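Local coordinates for surface protein SPB1 (Streptococcus agalactiae, PDB 4UZG) that serves as the backbone subunit of the group B streptococcal type 2b pilus, probably being linked by a sortase into the pilus shaft, at residues Y19-K24 and V125-V130; A135-A140 and V166-I171; I95-T100 and D113-K118; V256-G261 and D269-N274; I188-N193 and A213-Y218. All blocks are in the same frame, centred on the assembly; numbering follows the deposited sequence.

Contact 1: residues Y19-K24 and V125-V130; sequences YTITYK and VTYTGV
Y19, T20 and I21 pair with Y127, T126 and V125 in a buried antiparallel contact that joins strands 16-26 and 121-131, neighbours in the large sheet. The local strand axes run at 163°. Two hydrogen-bonded pairs, Y19 with Y127 and I21 with V125, flank the non-hydrogen-bonded pair T20-T126. I21 N lies 2.8 Å from V125 O, whereas Y127 N meets Y19 O at 3.1 Å, tilted from the carbonyl plane. On the tyrosine face, Y127 CG is held between its own backbone N and carbonyl carbon (chi1 70°), which brings the ring end close to Y19 on the partner strand. There Y19 CB stands over its face, 3.6 Å from the Y127 ring centroid, a CH-pi contact. In return Y127 OH lies over the Y19 ring, 3.4 Å from Y19 CG. The ring planes are nearly parallel (8°) but slid apart, so overlap is slight. I21 CD1 reaches the Y127 edge at CE1, 3.9 Å away. T20 OG1 and T126 CG2 meet on the reverse face. A149 and I151 pack on I21, and F91 turns edge-to-face with Y127, packing as expected of a beta sandwich and consistent with the Ig-like domains of Gram-positive pilins.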
# COMPACT_ATOMS: atom_id res chain seq x y z
N TYR A 19 -2.84 8.72 1.26
CA TYR A 19 -1.64 9.37 1.73
C TYR A 19 -1.95 10.73 2.35
O TYR A 19 -2.84 11.44 1.87
CB TYR A 19 -0.73 9.65 0.54
CG TYR A 19 -0.10 8.45 -0.13
CD1 TYR A 19 1.13 7.97 0.29
CD2 TYR A 19 -0.69 7.83 -1.22
CE1 TYR A 19 1.77 6.94 -0.36
CE2 TYR A 19 -0.06 6.77 -1.88
CZ TYR A 19 1.17 6.33 -1.45
OH TYR A 19 1.77 5.32 -2.16
N THR A 20 -1.18 11.09 3.36
CA THR A 20 -1.24 12.40 3.98
C THR A 20 0.17 12.98 4.10
O THR A 20 1.05 12.34 4.66
CB THR A 20 -1.89 12.35 5.38
OG1 THR A 20 -3.20 11.78 5.26
CG2 THR A 20 -2.03 13.75 5.97
N ILE A 21 0.35 14.18 3.55
CA ILE A 21 1.59 14.94 3.70
C ILE A 21 1.27 16.10 4.64
O ILE A 21 0.33 16.85 4.38
CB ILE A 21 2.07 15.51 2.36
CG1 ILE A 21 2.35 14.38 1.36
CG2 ILE A 21 3.30 16.38 2.59
CD1 ILE A 21 2.42 14.90 -0.07
N THR A 22 2.04 16.26 5.69
CA THR A 22 1.82 17.30 6.71
C THR A 22 3.11 18.11 6.87
O THR A 22 4.19 17.52 7.03
CB THR A 22 1.39 16.64 8.08
OG1 THR A 22 0.21 15.84 7.89
CG2 THR A 22 1.13 17.68 9.16
N TYR A 23 2.99 19.44 6.86
CA TYR A 23 4.12 20.34 7.07
C TYR A 23 3.66 21.39 8.06
O TYR A 23 2.78 22.18 7.78
CB TYR A 23 4.49 20.98 5.75
CG TYR A 23 5.64 21.95 5.81
CD1 TYR A 23 6.95 21.51 5.72
CD2 TYR A 23 5.41 23.32 5.84
CE1 TYR A 23 8.00 22.40 5.69
CE2 TYR A 23 6.45 24.23 5.82
CZ TYR A 23 7.74 23.75 5.75
OH TYR A 23 8.78 24.65 5.71
N LYS A 24 4.28 21.39 9.23
CA LYS A 24 3.82 22.19 10.35
C LYS A 24 4.50 23.52 10.50
O LYS A 24 4.12 24.32 11.36
CB LYS A 24 3.97 21.41 11.65
CG LYS A 24 3.00 20.24 11.77
CD LYS A 24 2.73 20.04 13.27
CE LYS A 24 2.23 18.68 13.66
NZ LYS A 24 3.24 17.66 13.36
N VAL A 125 -1.69 17.98 2.64
CA VAL A 125 -2.14 17.48 1.35
C VAL A 125 -2.52 16.02 1.54
O VAL A 125 -1.68 15.20 1.91
CB VAL A 125 -1.06 17.60 0.26
CG1 VAL A 125 -1.54 16.99 -1.07
CG2 VAL A 125 -0.63 19.05 0.06
N THR A 126 -3.77 15.68 1.27
CA THR A 126 -4.16 14.29 1.21
C THR A 126 -4.42 13.94 -0.25
O THR A 126 -4.86 14.77 -1.04
CB THR A 126 -5.40 14.00 2.04
OG1 THR A 126 -6.53 14.70 1.51
CG2 THR A 126 -5.21 14.37 3.48
N TYR A 127 -4.13 12.68 -0.61
CA TYR A 127 -4.38 12.21 -1.96
C TYR A 127 -4.41 10.68 -1.90
O TYR A 127 -4.08 10.10 -0.87
CB TYR A 127 -3.31 12.72 -2.95
CG TYR A 127 -1.93 12.12 -2.75
CD1 TYR A 127 -1.03 12.64 -1.85
CD2 TYR A 127 -1.56 11.00 -3.47
CE1 TYR A 127 0.22 12.06 -1.67
CE2 TYR A 127 -0.30 10.41 -3.30
CZ TYR A 127 0.57 10.95 -2.40
OH TYR A 127 1.83 10.40 -2.19
N THR A 128 -4.79 10.05 -3.00
CA THR A 128 -4.83 8.61 -3.04
C THR A 128 -4.05 8.03 -4.22
O THR A 128 -3.75 8.72 -5.20
CB THR A 128 -6.28 8.08 -3.08
OG1 THR A 128 -6.88 8.56 -4.28
CG2 THR A 128 -7.08 8.53 -1.87
N GLY A 129 -3.74 6.75 -4.08
CA GLY A 129 -3.21 5.94 -5.15
C GLY A 129 -3.79 4.54 -5.04
O GLY A 129 -4.51 4.23 -4.09
N VAL A 130 -3.46 3.69 -6.00
CA VAL A 130 -3.94 2.31 -6.03
C VAL A 130 -2.74 1.37 -6.09
O VAL A 130 -1.86 1.51 -6.94
CB VAL A 130 -4.89 2.07 -7.22
CG1 VAL A 130 -5.30 0.59 -7.29
CG2 VAL A 130 -6.12 2.96 -7.12

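Contact 2: residues A135-A140 and V166-I171; sequences AKPGSA and VRDGQI
R167 reaches across to the loop carbonyls of G138 and A140. Leaving CB, its chain bends at chi2 (-88°), so that CD comes to 3.4 Å from G138 O. NE carries the group past that oxygen, and CZ faces A140 O from 3.3 Å. NH1 makes two bonds: it donates to A140 O at 2.7 Å, with the oxygen in the guanidinium plane, and to G138 O at 3.0 Å, which is tilted from that plane. NH2 adds a weak bond to A140 O, while S139 O lies over one face of the group. Residues 166-168 link strand 162-165, at the edge of the large sheet, to strand 169-177 of the three-stranded sheet, probably a junction between domains, and the 135-140 loop packs along this link. G138 N donates almost straight (173°) to D168 O, 2.9 Å away. D168 OD1 comes to 3.1 Å from P137 CA, and OD2 accepts from a water that also donates to A135 O. P137 CG rests 3.8 Å from Q170 NE2, an amide nitrogen hydrogen-bonded to T229 OG1.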
# COMPACT_ATOMS: atom_id res chain seq x y z
N ALA A 135 4.27 -4.21 -6.56
CA ALA A 135 4.69 -3.98 -5.19
C ALA A 135 5.38 -5.23 -4.64
O ALA A 135 4.98 -6.36 -4.92
CB ALA A 135 3.50 -3.65 -4.34
N LYS A 136 6.42 -5.02 -3.85
CA LYS A 136 7.11 -6.12 -3.21
C LYS A 136 6.53 -6.36 -1.84
O LYS A 136 6.25 -5.41 -1.11
CB LYS A 136 8.59 -5.79 -3.08
CG LYS A 136 9.26 -5.43 -4.36
CD LYS A 136 9.39 -6.61 -5.27
CE LYS A 136 10.42 -6.31 -6.35
NZ LYS A 136 10.37 -7.29 -7.46
N PRO A 137 6.42 -7.63 -1.42
CA PRO A 137 5.86 -7.95 -0.10
C PRO A 137 6.91 -7.90 1.00
O PRO A 137 8.11 -7.95 0.77
CB PRO A 137 5.34 -9.39 -0.30
CG PRO A 137 6.33 -9.98 -1.26
CD PRO A 137 6.62 -8.86 -2.22
N GLY A 138 6.41 -7.81 2.22
CA GLY A 138 7.24 -7.93 3.40
C GLY A 138 7.59 -6.63 4.08
O GLY A 138 7.12 -5.55 3.70
N SER A 139 8.45 -6.75 5.08
CA SER A 139 8.72 -5.70 6.07
C SER A 139 10.10 -5.05 5.92
O SER A 139 10.46 -4.20 6.72
CB SER A 139 8.59 -6.30 7.48
OG SER A 139 7.30 -6.85 7.66
N ALA A 140 10.87 -5.46 4.92
CA ALA A 140 12.25 -4.98 4.76
C ALA A 140 12.29 -3.59 4.13
O ALA A 140 11.27 -2.98 3.85
CB ALA A 140 13.03 -5.97 3.91
N VAL A 166 4.57 1.67 1.32
CA VAL A 166 3.35 0.87 1.37
C VAL A 166 3.75 -0.60 1.49
O VAL A 166 4.79 -1.03 0.99
CB VAL A 166 2.43 1.08 0.16
CG1 VAL A 166 1.90 2.51 0.12
CG2 VAL A 166 3.12 0.64 -1.12
N ARG A 167 2.93 -1.37 2.21
CA ARG A 167 3.28 -2.75 2.54
C ARG A 167 2.18 -3.72 2.20
O ARG A 167 0.99 -3.40 2.35
CB ARG A 167 3.57 -2.87 4.04
CG ARG A 167 4.59 -1.96 4.63
CD ARG A 167 5.92 -2.50 4.53
NE ARG A 167 6.98 -1.64 5.02
CZ ARG A 167 8.24 -1.88 4.75
NH1 ARG A 167 8.55 -2.93 4.03
NH2 ARG A 167 9.17 -1.06 5.15
N ASP A 168 2.57 -4.92 1.80
CA ASP A 168 1.65 -6.04 1.65
C ASP A 168 2.36 -7.34 2.03
O ASP A 168 3.55 -7.34 2.34
CB ASP A 168 0.99 -6.07 0.25
CG ASP A 168 1.91 -6.39 -0.90
OD1 ASP A 168 3.02 -6.89 -0.73
OD2 ASP A 168 1.42 -6.14 -2.05
N GLY A 169 1.59 -8.43 2.05
CA GLY A 169 2.08 -9.71 2.49
C GLY A 169 1.99 -10.80 1.44
O GLY A 169 1.39 -10.63 0.37
N GLN A 170 2.62 -11.91 1.76
CA GLN A 170 2.70 -13.05 0.86
C GLN A 170 2.53 -14.36 1.64
O GLN A 170 3.11 -14.50 2.73
CB GLN A 170 4.05 -13.06 0.17
CG GLN A 170 4.31 -14.25 -0.75
CD GLN A 170 5.66 -14.12 -1.37
OE1 GLN A 170 6.67 -14.56 -0.78
NE2 GLN A 170 5.71 -13.48 -2.51
N ILE A 171 1.75 -15.27 1.07
CA ILE A 171 1.59 -16.61 1.61
C ILE A 171 2.20 -17.60 0.62
O ILE A 171 1.78 -17.67 -0.54
CB ILE A 171 0.10 -16.95 1.83
CG1 ILE A 171 -0.56 -15.94 2.78
CG2 ILE A 171 -0.05 -18.38 2.35
CD1 ILE A 171 -2.08 -16.11 2.92
O HOH W 1 2.56 -7.39 -4.03
O HOH W 2 5.48 -4.76 1.48

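Contact 3: residues I95-T100 and D113-K118; sequences IPWAAT and DDFFYK
W97 and F116 are tied by the straight bond from F116 N to W97 O, 3.0 Å long at 174°, and A99 N returns one to D114 O. Both donors stand above the carbonyl planes they meet. They flank a single backbone bridge, A98 with F115, whose CA atoms are 4.0 Å apart. Y117 CD2 comes over the six-membered ring of W97, 3.6 Å from CZ3, in an edge-to-face pair with planes at 55°. F116 lays one face on the A98 backbone, its CZ 3.4 Å from A98 C, while P96 O lies in the plane at its edge. At the outer end T100 OG1 donates to the syn lone pair of D114 OD2 at 2.7 Å. In the next layer, Y117 OH donates to a water that in turn donates to P96 O, and this hydroxyl is also bonded to G80 N. K34 fixes the acidic end through salt bridges to D114 OD1 and D113 OD1, and makes a cation-pi contact with F115. Y38 meets W97 edge-to-face from the neighbouring strand. Aromatic packing and two backbone bonds thus close the base of the long loop between strands 90-96 and 121-131 of the large sheet, at a single bridge.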
# COMPACT_ATOMS: atom_id res chain seq x y z
N ILE A 95 1.74 26.46 -3.59
CA ILE A 95 0.75 27.24 -2.86
C ILE A 95 1.28 28.68 -2.76
O ILE A 95 2.25 28.95 -2.06
CB ILE A 95 0.53 26.68 -1.44
CG1 ILE A 95 0.08 25.21 -1.51
CG2 ILE A 95 -0.48 27.55 -0.70
CD1 ILE A 95 -0.05 24.54 -0.15
N PRO A 96 0.65 29.63 -3.47
CA PRO A 96 1.07 31.02 -3.32
C PRO A 96 0.78 31.50 -1.89
O PRO A 96 -0.25 31.16 -1.31
CB PRO A 96 0.25 31.77 -4.38
CG PRO A 96 -0.95 30.94 -4.59
CD PRO A 96 -0.47 29.50 -4.42
N TRP A 97 1.69 32.30 -1.36
CA TRP A 97 1.67 32.65 0.06
C TRP A 97 1.51 34.16 0.27
O TRP A 97 1.20 34.60 1.38
CB TRP A 97 2.97 32.16 0.72
CG TRP A 97 2.82 31.79 2.16
CD1 TRP A 97 3.38 32.41 3.23
CD2 TRP A 97 2.07 30.68 2.68
NE1 TRP A 97 3.02 31.77 4.38
CE2 TRP A 97 2.22 30.71 4.07
CE3 TRP A 97 1.31 29.67 2.10
CZ2 TRP A 97 1.63 29.76 4.90
CZ3 TRP A 97 0.71 28.73 2.92
CH2 TRP A 97 0.88 28.78 4.31
N ALA A 98 1.74 34.93 -0.78
CA ALA A 98 1.65 36.39 -0.70
C ALA A 98 1.34 36.90 -2.09
O ALA A 98 1.61 36.22 -3.09
CB ALA A 98 2.97 37.00 -0.17
N ALA A 99 0.82 38.12 -2.17
CA ALA A 99 0.43 38.70 -3.45
C ALA A 99 1.62 39.05 -4.33
O ALA A 99 1.47 39.10 -5.55
CB ALA A 99 -0.44 39.95 -3.23
N THR A 100 2.77 39.33 -3.72
CA THR A 100 4.00 39.66 -4.46
C THR A 100 5.20 39.00 -3.78
O THR A 100 5.09 38.55 -2.64
CB THR A 100 4.27 41.17 -4.52
OG1 THR A 100 4.51 41.67 -3.20
CG2 THR A 100 3.10 41.90 -5.15
N ASP A 113 2.55 43.72 5.13
CA ASP A 113 2.87 43.19 3.81
C ASP A 113 1.61 42.55 3.21
O ASP A 113 0.51 42.79 3.71
CB ASP A 113 4.02 42.21 3.93
CG ASP A 113 4.94 42.21 2.73
OD1 ASP A 113 4.46 42.35 1.58
OD2 ASP A 113 6.16 42.04 2.94
N ASP A 114 1.75 41.77 2.14
CA ASP A 114 0.60 41.26 1.41
C ASP A 114 0.46 39.74 1.50
O ASP A 114 -0.04 39.10 0.57
CB ASP A 114 0.63 41.74 -0.05
CG ASP A 114 1.90 41.36 -0.78
OD1 ASP A 114 2.61 40.44 -0.33
OD2 ASP A 114 2.16 41.98 -1.84
N PHE A 115 0.88 39.20 2.63
CA PHE A 115 0.69 37.79 2.94
C PHE A 115 -0.78 37.41 3.00
O PHE A 115 -1.62 38.18 3.49
CB PHE A 115 1.32 37.47 4.29
CG PHE A 115 2.81 37.67 4.31
CD1 PHE A 115 3.63 36.81 3.59
CD2 PHE A 115 3.40 38.70 5.03
CE1 PHE A 115 5.00 36.97 3.60
CE2 PHE A 115 4.78 38.86 5.04
CZ PHE A 115 5.57 38.00 4.33
N PHE A 116 -1.10 36.19 2.57
CA PHE A 116 -2.46 35.68 2.63
C PHE A 116 -2.83 35.09 3.98
O PHE A 116 -4.01 35.10 4.35
CB PHE A 116 -2.70 34.61 1.57
CG PHE A 116 -2.40 35.04 0.16
CD1 PHE A 116 -2.64 36.34 -0.28
CD2 PHE A 116 -1.86 34.13 -0.74
CE1 PHE A 116 -2.36 36.70 -1.57
CE2 PHE A 116 -1.58 34.48 -2.04
CZ PHE A 116 -1.83 35.77 -2.48
N TYR A 117 -1.84 34.56 4.69
CA TYR A 117 -2.06 33.78 5.90
C TYR A 117 -1.24 34.41 7.02
O TYR A 117 -0.30 35.19 6.78
CB TYR A 117 -1.67 32.32 5.65
CG TYR A 117 -2.32 31.79 4.38
CD1 TYR A 117 -3.70 31.68 4.27
CD2 TYR A 117 -1.56 31.48 3.25
CE1 TYR A 117 -4.31 31.26 3.07
CE2 TYR A 117 -2.16 31.04 2.06
CZ TYR A 117 -3.54 30.95 1.99
OH TYR A 117 -4.18 30.55 0.83
N LYS A 118 -1.65 34.15 8.24
CA LYS A 118 -0.94 34.72 9.37
C LYS A 118 -0.60 33.65 10.38
O LYS A 118 -1.21 32.56 10.41
CB LYS A 118 -1.72 35.87 10.00
CG LYS A 118 -3.13 35.52 10.38
CD LYS A 118 -3.88 36.70 10.97
CE LYS A 118 -5.23 36.27 11.52
NZ LYS A 118 -5.95 37.37 12.22
O HOH W 3 -2.83 30.08 -1.37
O HOH W 4 0.84 34.11 4.08

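Contact 4: residues V256-G261 and D269-N274; sequences VILGDG and DNLLVN
G259 and N270 make the one direct hydrogen bond between 256-261 and 269-274: G259 N donates to N270 O at 2.8 Å, approaching from above the carbonyl plane, 43° out of it. The acceptor belongs to a type I beta turn from D269 to L272, closed by L272 N on D269 O. The same turn is braced by an Asx turn, in which D269 OD1 takes the backbone N of L271 at 2.9 Å while also bonding S139 OG of the 135-140 loop. N270 CB packs 3.3 Å from G259 O.

The apolar contacts run inward from this bond. The V256 and V273 side chains run in opposite senses, with V256 CG1 and V273 CG2 3.8 Å apart. In L258, chi1 of -168° together with chi2 of 53° puts CD1 beside the turn, 3.6 Å from L271 O and 3.9 Å from V273 CG2. V273 CG1 presses on the backbone at I257 O, and L271 CD2 lies 4.0 Å from G259 CA. G259 has a positive phi, a conformation that glycine accepts readily.

Strand 254-258 belongs to the four-stranded sheet and strand 273-279 to the three-stranded one, so these aliphatic groups meet between the two layers of the prealbumin-like sandwich. One backbone bond between the segments and branched side chains within imply a junction that rests mainly on hydrophobic burial, with the turn held in shape by its own hydrogen bonds.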
# COMPACT_ATOMS: atom_id res chain seq x y z
N VAL A 256 -4.25 -19.55 8.34
CA VAL A 256 -2.94 -18.94 8.12
C VAL A 256 -3.06 -17.45 8.46
O VAL A 256 -3.86 -16.73 7.87
CB VAL A 256 -2.50 -19.06 6.66
CG1 VAL A 256 -1.13 -18.40 6.48
CG2 VAL A 256 -2.50 -20.46 6.18
N ILE A 257 -2.25 -17.00 9.41
CA ILE A 257 -2.22 -15.60 9.80
C ILE A 257 -1.07 -14.89 9.09
O ILE A 257 0.07 -15.36 9.06
CB ILE A 257 -2.11 -15.45 11.32
CG1 ILE A 257 -3.40 -15.98 11.96
CG2 ILE A 257 -1.87 -13.99 11.70
CD1 ILE A 257 -3.35 -16.08 13.44
N LEU A 258 -1.40 -13.73 8.55
CA LEU A 258 -0.47 -12.87 7.91
C LEU A 258 -0.42 -11.59 8.76
O LEU A 258 -1.46 -11.01 9.10
CB LEU A 258 -1.04 -12.66 6.51
CG LEU A 258 -0.16 -12.01 5.48
CD1 LEU A 258 1.22 -12.67 5.29
CD2 LEU A 258 -0.90 -11.98 4.16
N GLY A 259 0.78 -11.17 9.13
CA GLY A 259 0.94 -10.03 10.02
C GLY A 259 1.02 -10.44 11.49
O GLY A 259 1.49 -11.53 11.80
N ASP A 260 0.58 -9.57 12.39
CA ASP A 260 0.66 -9.86 13.82
C ASP A 260 0.01 -11.20 14.13
O ASP A 260 -1.11 -11.46 13.72
CB ASP A 260 -0.06 -8.78 14.64
CG ASP A 260 0.68 -7.45 14.64
OD1 ASP A 260 1.90 -7.45 14.41
OD2 ASP A 260 0.02 -6.42 14.90
N GLY A 261 0.74 -12.05 14.84
CA GLY A 261 0.25 -13.38 15.17
C GLY A 261 0.69 -14.47 14.20
O GLY A 261 0.39 -15.64 14.40
N ASP A 269 9.88 -12.21 9.51
CA ASP A 269 9.04 -11.22 8.85
C ASP A 269 7.61 -11.76 8.83
O ASP A 269 7.30 -12.70 8.08
CB ASP A 269 9.53 -10.98 7.41
CG ASP A 269 8.81 -9.84 6.73
OD1 ASP A 269 7.67 -9.50 7.15
OD2 ASP A 269 9.38 -9.28 5.77
N ASN A 270 6.73 -11.17 9.64
CA ASN A 270 5.40 -11.74 9.74
C ASN A 270 4.51 -11.46 8.52
O ASN A 270 3.37 -11.95 8.46
CB ASN A 270 4.72 -11.34 11.05
CG ASN A 270 4.47 -9.87 11.15
OD1 ASN A 270 4.39 -9.17 10.15
ND2 ASN A 270 4.34 -9.40 12.37
N LEU A 271 5.04 -10.74 7.52
CA LEU A 271 4.34 -10.54 6.24
C LEU A 271 4.80 -11.51 5.15
O LEU A 271 4.32 -11.43 4.03
CB LEU A 271 4.46 -9.09 5.78
CG LEU A 271 3.68 -8.09 6.63
CD1 LEU A 271 3.99 -6.69 6.12
CD2 LEU A 271 2.19 -8.38 6.58
N LEU A 272 5.70 -12.43 5.49
CA LEU A 272 6.18 -13.45 4.56
C LEU A 272 6.01 -14.79 5.27
O LEU A 272 6.85 -15.19 6.06
CB LEU A 272 7.64 -13.22 4.17
CG LEU A 272 7.97 -11.89 3.52
CD1 LEU A 272 9.48 -11.77 3.33
CD2 LEU A 272 7.25 -11.72 2.21
N VAL A 273 4.90 -15.48 5.00
CA VAL A 273 4.57 -16.67 5.77
C VAL A 273 4.58 -17.90 4.86
O VAL A 273 4.39 -17.82 3.64
CB VAL A 273 3.23 -16.53 6.55
CG1 VAL A 273 3.27 -15.35 7.48
CG2 VAL A 273 2.04 -16.43 5.64
N ASN A 274 4.79 -19.05 5.49
CA ASN A 274 5.07 -20.30 4.80
C ASN A 274 4.34 -21.47 5.42
O ASN A 274 4.96 -22.41 5.93
CB ASN A 274 6.57 -20.59 4.86
CG ASN A 274 7.40 -19.49 4.28
OD1 ASN A 274 7.74 -19.51 3.08
ND2 ASN A 274 7.76 -18.52 5.11

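Contact 5: residues I188-N193 and A213-Y218; sequences IFVLKN and ANATEY
F189 and Y218 form an antiparallel hydrogen-bonded pair, the one bridge between strand 188-192 and the incoming 213-218 chain. F189 N donates to Y218 O at 2.8 Å, in the carbonyl plane, and Y218 N returns the bond to F189 O at 2.9 Å, practically straight (176°). I188 CA adds a CA-H...O contact to the same Y218 oxygen. The touching parts run 140° apart rather than fully antiparallel, and the backbones diverge beyond the pair. A water bridges the next position: L191 N donates to it, 2.9 Å away, and it donates to T216 O at 2.8 Å. The short strand 218-219 forms an outer edge of the four-stranded antiparallel sheet in the prealbumin-like domain, beside 188-192, which pairs on its other flank with 234-240. From the face on which they both lie, F189 and Y218 reach I226 of the opposing three-stranded sheet. On the reverse side V190 CG1, anti to its carbonyl carbon (chi1 -63°), comes to A215 CB at 3.9 Å and to T216 O at 3.6 Å. I188 CG2 meets E217 CB at 3.7 Å; beyond it the glutamate chain crosses the isoleucine obliquely, bringing OE1 close to the same methyl. T216 contributes its backbone here, while its OG1 is bonded to F201 N and N202 OD1 in the loop after strand 198-200, and its CG2 rests over one face of the Y218 ring.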
# COMPACT_ATOMS: atom_id res chain seq x y z
N ILE A 188 -5.14 -28.61 -5.64
CA ILE A 188 -5.79 -27.36 -5.98
C ILE A 188 -6.36 -26.75 -4.71
O ILE A 188 -7.10 -27.41 -3.97
CB ILE A 188 -6.91 -27.53 -7.03
CG1 ILE A 188 -6.35 -28.22 -8.28
CG2 ILE A 188 -7.55 -26.17 -7.37
CD1 ILE A 188 -7.39 -28.54 -9.33
N PHE A 189 -6.04 -25.48 -4.48
CA PHE A 189 -6.55 -24.70 -3.35
C PHE A 189 -7.23 -23.44 -3.83
O PHE A 189 -6.88 -22.86 -4.87
CB PHE A 189 -5.40 -24.28 -2.43
CG PHE A 189 -4.85 -25.39 -1.57
CD1 PHE A 189 -3.91 -26.27 -2.08
CD2 PHE A 189 -5.30 -25.59 -0.29
CE1 PHE A 189 -3.41 -27.29 -1.31
CE2 PHE A 189 -4.81 -26.62 0.48
CZ PHE A 189 -3.88 -27.49 -0.03
N VAL A 190 -8.17 -22.98 -3.02
CA VAL A 190 -8.66 -21.62 -3.04
C VAL A 190 -8.37 -21.00 -1.67
O VAL A 190 -8.17 -21.71 -0.68
CB VAL A 190 -10.15 -21.53 -3.42
CG1 VAL A 190 -10.36 -22.05 -4.83
CG2 VAL A 190 -11.06 -22.25 -2.43
N LEU A 191 -8.34 -19.67 -1.64
CA LEU A 191 -8.07 -18.93 -0.41
C LEU A 191 -9.34 -18.23 0.06
O LEU A 191 -9.97 -17.50 -0.70
CB LEU A 191 -6.97 -17.89 -0.62
CG LEU A 191 -6.45 -17.24 0.67
CD1 LEU A 191 -5.67 -18.23 1.49
CD2 LEU A 191 -5.58 -16.02 0.34
N LYS A 192 -9.71 -18.47 1.31
CA LYS A 192 -10.83 -17.81 1.95
C LYS A 192 -10.32 -16.76 2.94
O LYS A 192 -9.26 -16.95 3.57
CB LYS A 192 -11.65 -18.88 2.68
CG LYS A 192 -13.06 -18.53 3.07
CD LYS A 192 -13.76 -19.68 3.75
CE LYS A 192 -15.19 -19.34 4.08
NZ LYS A 192 -15.85 -20.49 4.68
N ASN A 193 -11.03 -15.65 3.03
CA ASN A 193 -10.74 -14.65 4.04
C ASN A 193 -11.53 -14.95 5.32
O ASN A 193 -12.06 -16.05 5.48
CB ASN A 193 -10.96 -13.23 3.48
CG ASN A 193 -12.41 -12.93 3.18
OD1 ASN A 193 -13.32 -13.66 3.58
ND2 ASN A 193 -12.63 -11.81 2.51
N ALA A 213 -17.49 -19.91 -6.40
CA ALA A 213 -17.51 -20.27 -7.80
C ALA A 213 -16.62 -19.32 -8.62
O ALA A 213 -16.07 -19.72 -9.67
CB ALA A 213 -18.95 -20.26 -8.33
N ASN A 214 -16.46 -18.09 -8.16
CA ASN A 214 -15.62 -17.11 -8.84
C ASN A 214 -14.17 -17.08 -8.37
O ASN A 214 -13.39 -16.28 -8.85
CB ASN A 214 -16.24 -15.73 -8.65
CG ASN A 214 -17.55 -15.54 -9.45
OD1 ASN A 214 -17.81 -16.27 -10.44
ND2 ASN A 214 -18.39 -14.59 -9.03
N ALA A 215 -13.79 -17.97 -7.48
CA ALA A 215 -12.46 -17.97 -6.90
C ALA A 215 -11.39 -18.40 -7.90
O ALA A 215 -11.61 -19.25 -8.76
CB ALA A 215 -12.40 -18.86 -5.70
N THR A 216 -10.19 -17.87 -7.71
CA THR A 216 -9.02 -18.33 -8.43
C THR A 216 -8.53 -19.64 -7.84
O THR A 216 -8.28 -19.75 -6.65
CB THR A 216 -7.90 -17.28 -8.32
OG1 THR A 216 -8.36 -16.04 -8.87
CG2 THR A 216 -6.64 -17.75 -9.02
N GLU A 217 -8.39 -20.65 -8.69
CA GLU A 217 -7.83 -21.93 -8.29
C GLU A 217 -6.31 -21.93 -8.48
O GLU A 217 -5.82 -21.65 -9.57
CB GLU A 217 -8.44 -23.07 -9.11
CG GLU A 217 -9.87 -23.33 -8.73
CD GLU A 217 -10.47 -24.61 -9.32
OE1 GLU A 217 -9.82 -25.24 -10.18
OE2 GLU A 217 -11.59 -25.00 -8.93
N TYR A 218 -5.59 -22.28 -7.42
CA TYR A 218 -4.14 -22.39 -7.42
C TYR A 218 -3.75 -23.85 -7.35
O TYR A 218 -4.25 -24.58 -6.48
CB TYR A 218 -3.56 -21.64 -6.21
CG TYR A 218 -3.73 -20.15 -6.28
CD1 TYR A 218 -2.78 -19.36 -6.92
CD2 TYR A 218 -4.84 -19.51 -5.73
CE1 TYR A 218 -2.93 -17.97 -6.98
CE2 TYR A 218 -5.01 -18.14 -5.81
CZ TYR A 218 -4.03 -17.37 -6.42
OH TYR A 218 -4.19 -15.99 -6.51
O HOH W 5 -8.75 -18.43 -4.26

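Overall arrangement
The five contacts follow the long axis of the pilin. Contacts 1 and 3 both belong to the large sheet, with centres 23 Å apart, and contact 3 falls within the sequence enclosed by contact 1. Contact 2 lies between them and the others: it touches contact 1 through Y19 OH and V166 CG1 (3.6 Å). Toward contact 4, its centre 10 Å away, it is joined by Q170 N to L271 O (2.9 Å). Contacts 4 and 5 share the four-stranded sheet of the prealbumin-like domain, centres 19 Å apart, and the centres of contacts 3 and 5 are about 57 Å apart. None binds calcium directly: the nearest ion is about 10 Å from the Y117 side chain.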